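Local coordinates for protein endoglucanase (Humicola insolens, PDB 1DYS) that hydrolyses internal beta-1,4-glucosidic linkages of cellulose as a glycoside hydrolase family 6 endoglucanase, contributing to the recycling of plant biomass, at residues A[108-111]-A[112-116]; A[154-157]-A[158-162]. One frame throughout, in Å; residues are numbered along the deposited sequence.

In the fold
Contacts 1 and 2 are each two to three turns of one helix, and they lie on neighbouring helices of the family 6 catalytic domain. Residues 108-116 open helix 108-126, which follows strand 79-85 of the central parallel sheet; residues 154-162 belong to helix 150-169, which comes after strand 132-136 and leads towards strand 175-180. Contact 1 thus comes first along the chain, and the two centres are about 13 Å apart on the same flank of the domain. The helices touch directly: Lys113 forms a salt bridge with Glu161, while Leu109 and Tyr112 pack on Ala162. Both belong to the outer helices of the distorted alpha/beta barrel of family 6.

Contact 1: residues A[108-111]-A[112-116]; sequences GLNR and YKNEY
Gly108, Leu109, Asn110 and Arg111 accept i+4 backbone hydrogen bonds from Tyr112, Lys113, Asn114 and Glu115 in the first turns of alpha-helix 108-126, that from Asn114 N to Asn110 O measuring 2.9 Å. Over 112-116 the helix widens into a pi-type turn, and the i+4 bond from Tyr116 N to Tyr112 O is correspondingly weak at 3.4 Å. Facing helix 150-169, the extended Lys113 chain crosses Leu109 at an angle, its CE 4.1 Å from Leu109 CD1, on its way to Glu161. Tyr112 and Tyr116 bury their rings against Leu85 of strand 79-85. The Tyr112 hydroxyl is hydrogen-bonded to Glu137, that of Tyr116 to the backbone of Tyr86 and of Ile53, between the probable substrate-binding residues Trp52 and Ser54, whose side chains lie about 8 and 7 Å from its own. At the second subunit, Arg111 packs on Phe57 of that chain, and Glu115 OE1 forms a salt bridge with its Arg60, which also comes close to Arg111 NE. Arg111 and Glu115 run side by side, both with CG beside the backbone N (chi1 -59° and -69°). Any attraction between them is probably weak and long-range: Glu115 OE2 lies 4.5 Å from Arg111 NE, well out of the guanidinium plane, and 3.7 Å from Arg111 CG.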
ATOM      1  N   GLY A 108       4.096   7.029  16.202  1.00 18.99           N
ATOM      2  CA  GLY A 108       4.484   7.456  14.850  1.00 13.67           C
ATOM      3  C   GLY A 108       5.372   8.658  14.759  1.00 16.60           C
ATOM      4  O   GLY A 108       6.240   8.736  13.864  1.00 16.83           O
ATOM      5  N   LEU A 109       5.183   9.651  15.627  1.00 15.55           N
ATOM      6  CA  LEU A 109       6.046  10.803  15.620  1.00 17.89           C
ATOM      7  C   LEU A 109       7.490  10.435  15.905  1.00 15.95           C
ATOM      8  O   LEU A 109       8.391  10.803  15.152  1.00 15.07           O
ATOM      9  CB  LEU A 109       5.515  11.856  16.622  1.00 21.55           C
ATOM     10  CG  LEU A 109       6.448  13.070  16.636  1.00 16.19           C
ATOM     11  CD1 LEU A 109       6.399  13.754  15.254  1.00 23.18           C
ATOM     12  CD2 LEU A 109       6.042  14.075  17.700  1.00 19.38           C
ATOM     13  N   ASN A 110       7.757   9.611  16.938  1.00 17.29           N
ATOM     14  CA  ASN A 110       9.130   9.210  17.196  1.00 20.46           C
ATOM     15  C   ASN A 110       9.732   8.393  16.054  1.00 18.61           C
ATOM     16  O   ASN A 110      10.890   8.635  15.710  1.00 19.34           O
ATOM     17  CB  ASN A 110       9.240   8.394  18.501  1.00 23.88           C
ATOM     18  CG  ASN A 110       9.189   9.322  19.699  1.00 27.93           C
ATOM     19  OD1 ASN A 110       8.584   9.027  20.745  1.00 30.25           O
ATOM     20  ND2 ASN A 110       9.834  10.474  19.556  1.00 32.83           N
ATOM     21  N   ARG A 111       8.987   7.470  15.462  1.00 20.77           N
ATOM     22  CA  ARG A 111       9.448   6.607  14.371  1.00 17.52           C
ATOM     23  C   ARG A 111       9.753   7.459  13.112  1.00 12.78           C
ATOM     24  O   ARG A 111      10.753   7.228  12.436  1.00 16.87           O
ATOM     25  CB  ARG A 111       8.453   5.509  14.053  1.00 19.76           C
ATOM     26  CG  ARG A 111       8.090   4.552  15.192  1.00 20.68           C
ATOM     27  CD  ARG A 111       6.989   3.578  14.766  1.00 19.60           C
ATOM     28  NE  ARG A 111       6.907   2.500  15.779  1.00 24.33           N
ATOM     29  CZ  ARG A 111       5.945   1.569  15.752  1.00 25.75           C
ATOM     30  NH1 ARG A 111       5.017   1.518  14.801  1.00 23.72           N
ATOM     31  NH2 ARG A 111       5.958   0.651  16.718  1.00 28.92           N
ATOM     32  N   TYR A 112       8.891   8.451  12.875  1.00 16.65           N
ATOM     33  CA  TYR A 112       9.142   9.387  11.773  1.00 17.96           C
ATOM     34  C   TYR A 112      10.453  10.142  11.979  1.00 15.90           C
ATOM     35  O   TYR A 112      11.258  10.240  11.049  1.00 16.47           O
ATOM     36  CB  TYR A 112       8.048  10.420  11.674  1.00 17.04           C
ATOM     37  CG  TYR A 112       8.083  11.403  10.531  1.00 13.37           C
ATOM     38  CD1 TYR A 112       7.744  11.039   9.238  1.00 16.21           C
ATOM     39  CD2 TYR A 112       8.416  12.717  10.789  1.00 15.93           C
ATOM     40  CE1 TYR A 112       7.755  12.004   8.227  1.00 15.95           C
ATOM     41  CE2 TYR A 112       8.411  13.678   9.780  1.00 18.62           C
ATOM     42  CZ  TYR A 112       8.066  13.297   8.494  1.00 17.89           C
ATOM     43  OH  TYR A 112       8.072  14.265   7.512  1.00 14.52           O
ATOM     44  N   LYS A 113      10.671  10.669  13.200  1.00 16.36           N
ATOM     45  CA  LYS A 113      11.993  11.310  13.363  1.00 17.52           C
ATOM     46  C   LYS A 113      13.172  10.358  13.244  1.00 18.91           C
ATOM     47  O   LYS A 113      14.150  10.645  12.527  1.00 17.56           O
ATOM     48  CB  LYS A 113      12.079  11.961  14.754  1.00 18.04           C
ATOM     49  CG  LYS A 113      10.969  12.957  14.976  1.00 16.40           C
ATOM     50  CD  LYS A 113      11.107  13.567  16.390  1.00 23.83           C
ATOM     51  CE  LYS A 113      10.195  14.787  16.481  1.00 24.00           C
ATOM     52  NZ  LYS A 113       9.959  15.170  17.898  1.00 30.37           N
ATOM     53  N   ASN A 114      13.172   9.274  14.027  1.00 17.28           N
ATOM     54  CA  ASN A 114      14.346   8.432  14.168  1.00 19.38           C
ATOM     55  C   ASN A 114      14.533   7.388  13.095  1.00 19.48           C
ATOM     56  O   ASN A 114      15.700   7.103  12.776  1.00 17.22           O
ATOM     57  CB  ASN A 114      14.271   7.751  15.569  1.00 24.81           C
ATOM     58  CG  ASN A 114      14.186   8.851  16.631  1.00 24.65           C
ATOM     59  OD1 ASN A 114      14.907   9.838  16.575  1.00 31.58           O
ATOM     60  ND2 ASN A 114      13.290   8.733  17.600  1.00 36.52           N
ATOM     61  N   GLU A 115      13.481   6.845  12.529  1.00 16.28           N
ATOM     62  CA  GLU A 115      13.623   5.794  11.534  1.00 14.50           C
ATOM     63  C   GLU A 115      13.435   6.308  10.097  1.00 15.88           C
ATOM     64  O   GLU A 115      13.791   5.505   9.219  1.00 16.27           O
ATOM     65  CB  GLU A 115      12.597   4.678  11.809  1.00 19.55           C
ATOM     66  CG  GLU A 115      12.877   3.886  13.079  1.00 22.17           C
ATOM     67  CD  GLU A 115      11.916   2.719  13.262  1.00 22.87           C
ATOM     68  OE1 GLU A 115      11.872   1.782  12.429  1.00 27.70           O
ATOM     69  OE2 GLU A 115      11.124   2.741  14.219  1.00 23.83           O
ATOM     70  N   TYR A 116      12.917   7.536   9.952  1.00 15.52           N
ATOM     71  CA  TYR A 116      12.701   8.020   8.578  1.00 17.64           C
ATOM     72  C   TYR A 116      13.433   9.340   8.313  1.00 16.03           C
ATOM     73  O   TYR A 116      14.325   9.265   7.454  1.00 15.92           O
ATOM     74  CB  TYR A 116      11.205   8.055   8.262  1.00 13.83           C
ATOM     75  CG  TYR A 116      10.913   8.579   6.869  1.00 13.56           C
ATOM     76  CD1 TYR A 116      11.052   7.768   5.748  1.00 13.73           C
ATOM     77  CD2 TYR A 116      10.554   9.900   6.685  1.00 13.86           C
ATOM     78  CE1 TYR A 116      10.817   8.256   4.462  1.00 13.57           C
ATOM     79  CE2 TYR A 116      10.316  10.410   5.394  1.00 14.58           C
ATOM     80  CZ  TYR A 116      10.433   9.573   4.312  1.00 15.69           C
ATOM     81  OH  TYR A 116      10.206  10.051   3.031  1.00 13.22           O
TER

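Contact 2: residues A[154-157]-A[158-162]; sequences NARG and PQQEA
Arg156 and Gln160, one turn apart on helix 150-169, turn their polar ends to one carboxylate, that of Glu199, and three backbone hydrogen bonds hold the turn beneath them. Gln159 N donates to Ala155 O at 2.9 Å, Gln160 N to Arg156 O, and Glu161 N to Gly157 O, the last with an N-H...O angle of 165°. Pro158 has no N-H to give to the preceding turn, and the helix is kinked there; its ring packs against Ala155 O, with CD 3.3 Å from that oxygen.

Among the polar side chains, Gln160 NE2 stands over one face of the Arg156 guanidinium, 3.0 Å from Arg156 NH1, with the amide and guanidinium planes 65° apart. Both nitrogens are donors, so the closeness is not a bond between them. What brings them together is a shared acceptor: Glu199 OE2 takes a salt bridge from Arg156 NH1 and a hydrogen bond from Gln160 NE2. The Arg156 chain leaves with CG opposite its own backbone N (chi1 177°) and runs extended as far as NE, which carries the guanidinium straight out from the helix, while the Gln160 chain leans back along it until NE2 reaches the guanidinium face. The carboxylate would be expected to offset the positive charge. Met144 of helix 140-146 lies beside this pair.

Van der Waals packing accounts for the rest. Gln159 lays its amide carbon CD 3.9 Å from Ala155 CB; Ala155 and Pro158 pack against Leu104, and Gln159 against Leu88.

An alpha-helix kinked at a proline, where the bond from residue 158 to the preceding turn is missing, here forms one of the outer helices of the distorted family 6 alpha/beta barrel; Gln159, its side chain about 8 Å from that of the probable proton donor Asp92, holds the Pro89 carbonyl of the loop just before it through NE2.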
ATOM      1  N   ASN A 154      -6.960  15.913  15.628  1.00 17.62           N
ATOM      2  CA  ASN A 154      -6.152  15.186  16.568  1.00 22.93           C
ATOM      3  C   ASN A 154      -4.701  15.030  16.131  1.00 23.27           C
ATOM      4  O   ASN A 154      -3.871  14.719  16.974  1.00 27.40           O
ATOM      5  CB  ASN A 154      -6.697  13.755  16.754  1.00 31.91           C
ATOM      6  CG  ASN A 154      -7.357  13.642  18.111  1.00 40.14           C
ATOM      7  OD1 ASN A 154      -6.654  13.640  19.125  1.00 39.02           O
ATOM      8  ND2 ASN A 154      -8.676  13.555  18.104  1.00 45.43           N
ATOM      9  N   ALA A 155      -4.439  15.086  14.842  1.00 18.21           N
ATOM     10  CA  ALA A 155      -3.116  14.900  14.272  1.00 20.94           C
ATOM     11  C   ALA A 155      -2.343  16.187  14.010  1.00 21.85           C
ATOM     12  O   ALA A 155      -1.132  16.208  13.812  1.00 17.04           O
ATOM     13  CB  ALA A 155      -3.329  14.206  12.909  1.00 24.09           C
ATOM     14  N   ARG A 156      -3.080  17.299  14.008  1.00 20.11           N
ATOM     15  CA  ARG A 156      -2.561  18.615  13.640  1.00 26.10           C
ATOM     16  C   ARG A 156      -1.267  18.965  14.351  1.00 23.61           C
ATOM     17  O   ARG A 156      -0.216  19.193  13.719  1.00 19.66           O
ATOM     18  CB  ARG A 156      -3.641  19.681  13.891  1.00 22.71           C
ATOM     19  CG  ARG A 156      -3.206  21.130  13.607  1.00 22.00           C
ATOM     20  CD  ARG A 156      -4.351  22.097  13.635  1.00 33.46           C
ATOM     21  NE  ARG A 156      -4.359  23.352  12.941  1.00 37.06           N
ATOM     22  CZ  ARG A 156      -3.715  23.828  11.901  1.00 36.95           C
ATOM     23  NH1 ARG A 156      -2.819  23.064  11.300  1.00 42.13           N
ATOM     24  NH2 ARG A 156      -3.919  25.069  11.470  1.00 35.77           N
ATOM     25  N   GLY A 157      -1.287  19.025  15.676  1.00 23.96           N
ATOM     26  CA  GLY A 157      -0.156  19.355  16.529  1.00 23.34           C
ATOM     27  C   GLY A 157       1.124  18.616  16.216  1.00 26.04           C
ATOM     28  O   GLY A 157       2.184  19.114  15.801  1.00 18.02           O
ATOM     29  N   PRO A 158       1.079  17.283  16.356  1.00 21.24           N
ATOM     30  CA  PRO A 158       2.196  16.405  16.086  1.00 15.71           C
ATOM     31  C   PRO A 158       2.620  16.491  14.621  1.00 16.28           C
ATOM     32  O   PRO A 158       3.824  16.402  14.295  1.00 18.27           O
ATOM     33  CB  PRO A 158       1.707  14.982  16.445  1.00 19.23           C
ATOM     34  CG  PRO A 158       0.615  15.302  17.463  1.00 20.64           C
ATOM     35  CD  PRO A 158      -0.062  16.561  16.926  1.00 22.65           C
ATOM     36  N   GLN A 159       1.681  16.700  13.708  1.00 17.51           N
ATOM     37  CA  GLN A 159       2.121  16.749  12.291  1.00 20.20           C
ATOM     38  C   GLN A 159       2.929  18.007  12.027  1.00 20.95           C
ATOM     39  O   GLN A 159       3.933  17.987  11.294  1.00 19.79           O
ATOM     40  CB  GLN A 159       0.969  16.568  11.316  1.00 16.22           C
ATOM     41  CG  GLN A 159       0.413  15.156  11.240  1.00 15.45           C
ATOM     42  CD  GLN A 159      -0.715  15.095  10.219  1.00 17.65           C
ATOM     43  OE1 GLN A 159      -1.349  16.086   9.907  1.00 19.74           O
ATOM     44  NE2 GLN A 159      -0.956  13.912   9.683  1.00 16.86           N
ATOM     45  N   GLN A 160       2.574  19.117  12.668  1.00 19.49           N
ATOM     46  CA  GLN A 160       3.352  20.350  12.516  1.00 20.57           C
ATOM     47  C   GLN A 160       4.745  20.158  13.079  1.00 18.11           C
ATOM     48  O   GLN A 160       5.762  20.549  12.500  1.00 17.46           O
ATOM     49  CB  GLN A 160       2.688  21.551  13.169  1.00 22.41           C
ATOM     50  CG  GLN A 160       1.363  21.976  12.530  1.00 27.14           C
ATOM     51  CD  GLN A 160       0.739  23.122  13.309  1.00 33.51           C
ATOM     52  OE1 GLN A 160       1.153  23.421  14.431  1.00 44.68           O
ATOM     53  NE2 GLN A 160      -0.275  23.789  12.782  1.00 33.51           N
ATOM     54  N   GLU A 161       4.828  19.481  14.240  1.00 17.66           N
ATOM     55  CA  GLU A 161       6.113  19.167  14.837  1.00 18.15           C
ATOM     56  C   GLU A 161       6.922  18.228  13.936  1.00 20.38           C
ATOM     57  O   GLU A 161       8.131  18.405  13.781  1.00 20.25           O
ATOM     58  CB  GLU A 161       5.929  18.524  16.224  1.00 20.40           C
ATOM     59  CG  GLU A 161       7.255  18.084  16.832  1.00 26.49           C
ATOM     60  CD  GLU A 161       7.128  17.601  18.265  1.00 32.47           C
ATOM     61  OE1 GLU A 161       6.081  17.870  18.892  1.00 29.68           O
ATOM     62  OE2 GLU A 161       8.076  16.966  18.778  1.00 33.32           O
ATOM     63  N   ALA A 162       6.250  17.252  13.303  1.00 21.33           N
ATOM     64  CA  ALA A 162       6.961  16.354  12.404  1.00 18.84           C
ATOM     65  C   ALA A 162       7.590  17.083  11.217  1.00 16.13           C
ATOM     66  O   ALA A 162       8.745  16.821  10.867  1.00 16.11           O
ATOM     67  CB  ALA A 162       6.054  15.267  11.826  1.00 17.53           C
TER